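Lipase (Streptomyces rimosus, PDB 5MAL) hydrolyses triacylglycerols and other esters, preferring medium-length acyl chains, as a secreted GDSL-family serine esterase that works as a monomer. Local coordinates at residues A[11-19]-A[27-35]. Numbering follows the deposited sequence.
Sequences YSSGVGAGS and CKRSTKSYP
Ser30 points its hydroxyl at the loop beyond Gly14: with OG anti to the backbone N (chi1 165°), it donates to Gly18 O at 2.5 Å and accepts from Lys32 N, an ST turn. Serine suits because one small group does both; with an alanine here, Gly18 O would probably lose its donor and Lys32 N its side-chain acceptor. Ser30 N donates to Ser13 O at 2.7 Å, nearly straight, and Ser13 OG sits within hydrogen-bonding reach of both the Cys27 and Lys28 carbonyls. Gly14, with positive phi, packs its CA 3.7 Å from Ser33 CB, where a CB of its own would clash. Helix 10-13 follows strand 3-8 and opens with the nucleophile Ser10, as is usual in the SGNH hydrolase fold, before a type II turn, Gly14 to Ala17. Ser33 is the N-cap of helix 34-40, its OG accepting from Ala36 N while donating to Ser30 O. Tyrosine suits next: the Tyr34 ring lies edge-on to Tyr11 O while its OH shares a 2.7 Å hydrogen bond with Ser12 OG, which also bonds Thr78 OG1. Thr31 converges N and OG1 on Ser19 O, OG1 on a lone pair. Val15's branched CG2 packs across the aliphatic root of Lys28, at CB.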
loop_
_atom_site.group_PDB
_atom_site.type_symbol
_atom_site.label_atom_id
_atom_site.label_comp_id
_atom_site.label_asym_id
_atom_site.label_seq_id
_atom_site.Cartn_x
_atom_site.Cartn_y
_atom_site.Cartn_z
ATOM N N TYR A 11 -0.934 1.180 3.913
ATOM C CA TYR A 11 -1.918 0.453 3.098
ATOM C C TYR A 11 -1.956 -1.003 3.519
ATOM O O TYR A 11 -2.922 -1.719 3.234
ATOM C CB TYR A 11 -1.621 0.584 1.606
ATOM C CG TYR A 11 -1.962 1.967 1.129
ATOM C CD1 TYR A 11 -1.151 3.037 1.460
ATOM C CD2 TYR A 11 -3.123 2.218 0.411
ATOM C CE1 TYR A 11 -1.463 4.309 1.074
ATOM C CE2 TYR A 11 -3.448 3.510 0.020
ATOM C CZ TYR A 11 -2.606 4.545 0.364
ATOM O OH TYR A 11 -2.883 5.837 -0.019
ATOM N N SER A 12 -0.894 -1.442 4.184
ATOM C CA SER A 12 -0.846 -2.810 4.672
ATOM C C SER A 12 -1.236 -2.845 6.130
ATOM O O SER A 12 -1.881 -3.788 6.569
ATOM C CB SER A 12 0.539 -3.433 4.496
ATOM O OG SER A 12 0.798 -3.653 3.124
ATOM N N SER A 13 -0.814 -1.841 6.889
ATOM C CA SER A 13 -1.175 -1.810 8.306
ATOM C C SER A 13 -2.671 -1.590 8.431
ATOM O O SER A 13 -3.298 -2.107 9.347
ATOM C CB SER A 13 -0.412 -0.719 9.069
ATOM O OG SER A 13 -1.003 0.561 8.876
ATOM N N GLY A 14 -3.237 -0.832 7.502
ATOM C CA GLY A 14 -4.674 -0.632 7.474
ATOM C C GLY A 14 -5.143 0.667 8.095
ATOM O O GLY A 14 -6.239 0.736 8.630
ATOM N N VAL A 15 -4.308 1.694 8.044
ATOM C CA VAL A 15 -4.748 3.036 8.401
ATOM C C VAL A 15 -6.003 3.329 7.601
ATOM O O VAL A 15 -6.020 3.133 6.394
ATOM C CB VAL A 15 -3.655 4.077 8.110
ATOM C CG1 VAL A 15 -4.177 5.505 8.301
ATOM C CG2 VAL A 15 -2.463 3.802 8.998
ATOM N N GLY A 16 -7.069 3.738 8.282
ATOM C CA GLY A 16 -8.331 3.985 7.605
ATOM C C GLY A 16 -9.371 2.886 7.722
ATOM O O GLY A 16 -10.554 3.118 7.442
ATOM N N ALA A 17 -8.950 1.691 8.141
ATOM C CA ALA A 17 -9.875 0.571 8.253
ATOM C C ALA A 17 -10.350 0.369 9.684
ATOM O O ALA A 17 -11.250 -0.428 9.929
ATOM C CB ALA A 17 -9.235 -0.702 7.745
ATOM N N GLY A 18 -9.735 1.085 10.622
ATOM C CA GLY A 18 -10.173 1.079 12.008
ATOM C C GLY A 18 -9.753 -0.127 12.818
ATOM O O GLY A 18 -8.881 -0.885 12.404
ATOM N N SER A 19 -10.366 -0.292 13.989
ATOM C CA SER A 19 -10.121 -1.467 14.833
ATOM C C SER A 19 -8.626 -1.778 14.981
ATOM O O SER A 19 -8.186 -2.886 14.680
ATOM C CB SER A 19 -10.859 -2.671 14.255
ATOM O OG SER A 19 -12.264 -2.436 14.251
ATOM N N CYS A 27 1.996 2.547 14.505
ATOM C CA CYS A 27 1.961 1.738 13.290
ATOM C C CYS A 27 0.543 1.611 12.755
ATOM O O CYS A 27 0.354 1.420 11.560
ATOM C CB CYS A 27 2.554 0.353 13.545
ATOM S SG CYS A 27 4.341 0.366 13.637
ATOM N N LYS A 28 -0.444 1.725 13.649
ATOM C CA LYS A 28 -1.845 1.684 13.277
ATOM C C LYS A 28 -2.154 0.411 12.496
ATOM O O LYS A 28 -2.653 0.459 11.383
ATOM C CB LYS A 28 -2.221 2.926 12.462
ATOM C CG LYS A 28 -2.476 4.175 13.293
ATOM C CD LYS A 28 -3.784 4.074 14.050
ATOM C CE LYS A 28 -4.101 5.388 14.754
ATOM N NZ LYS A 28 -5.259 5.245 15.679
ATOM N N ARG A 29 -1.823 -0.730 13.080
ATOM C CA ARG A 29 -2.169 -2.005 12.474
ATOM C C ARG A 29 -3.600 -2.395 12.796
ATOM O O ARG A 29 -3.929 -2.776 13.919
ATOM C CB ARG A 29 -1.202 -3.095 12.920
ATOM C CG ARG A 29 0.158 -2.940 12.234
ATOM C CD ARG A 29 1.085 -4.112 12.522
ATOM N NE ARG A 29 1.653 -4.087 13.867
ATOM C CZ ARG A 29 2.820 -3.538 14.202
ATOM N NH1 ARG A 29 3.562 -2.928 13.297
ATOM N NH2 ARG A 29 3.242 -3.597 15.467
ATOM N N SER A 30 -4.433 -2.312 11.769
ATOM C CA SER A 30 -5.850 -2.573 11.879
ATOM C C SER A 30 -6.176 -4.052 11.845
ATOM O O SER A 30 -5.596 -4.790 11.052
ATOM C CB SER A 30 -6.571 -1.871 10.735
ATOM O OG SER A 30 -7.883 -2.370 10.606
ATOM N N THR A 31 -7.121 -4.491 12.673
ATOM C CA THR A 31 -7.589 -5.869 12.584
ATOM C C THR A 31 -8.457 -6.070 11.343
ATOM O O THR A 31 -8.793 -7.207 10.986
ATOM C CB THR A 31 -8.379 -6.295 13.842
ATOM O OG1 THR A 31 -9.603 -5.564 13.912
ATOM C CG2 THR A 31 -7.570 -6.026 15.077
ATOM N N LYS A 32 -8.813 -4.970 10.684
ATOM C CA LYS A 32 -9.575 -5.052 9.446
ATOM C C LYS A 32 -8.692 -4.786 8.231
ATOM O O LYS A 32 -9.185 -4.654 7.114
ATOM C CB LYS A 32 -10.745 -4.076 9.469
ATOM C CG LYS A 32 -11.747 -4.391 10.566
ATOM C CD LYS A 32 -12.994 -3.538 10.460
ATOM C CE LYS A 32 -13.882 -3.738 11.679
ATOM N NZ LYS A 32 -14.469 -5.100 11.721
ATOM N N SER A 33 -7.388 -4.711 8.458
ATOM C CA SER A 33 -6.415 -4.634 7.366
ATOM C C SER A 33 -6.369 -5.946 6.596
ATOM O O SER A 33 -6.715 -6.999 7.143
ATOM C CB SER A 33 -5.028 -4.338 7.919
ATOM O OG SER A 33 -4.589 -5.446 8.687
ATOM N N TYR A 34 -5.909 -5.930 5.344
ATOM C CA TYR A 34 -5.965 -7.202 4.623
ATOM C C TYR A 34 -5.060 -8.265 5.284
ATOM O O TYR A 34 -5.435 -9.423 5.315
ATOM C CB TYR A 34 -5.633 -7.033 3.128
ATOM C CG TYR A 34 -4.201 -6.709 2.829
ATOM C CD1 TYR A 34 -3.256 -7.727 2.676
ATOM C CD2 TYR A 34 -3.791 -5.393 2.661
ATOM C CE1 TYR A 34 -1.943 -7.431 2.409
ATOM C CE2 TYR A 34 -2.479 -5.086 2.381
ATOM C CZ TYR A 34 -1.560 -6.116 2.263
ATOM O OH TYR A 34 -0.249 -5.851 1.993
ATOM N N PRO A 35 -3.890 -7.881 5.859
ATOM C CA PRO A 35 -3.156 -8.987 6.478
ATOM C C PRO A 35 -3.861 -9.577 7.684
ATOM O O PRO A 35 -3.859 -10.789 7.844
ATOM C CB PRO A 35 -1.836 -8.333 6.909
ATOM C CG PRO A 35 -1.666 -7.201 5.961
ATOM C CD PRO A 35 -3.064 -6.656 5.849
#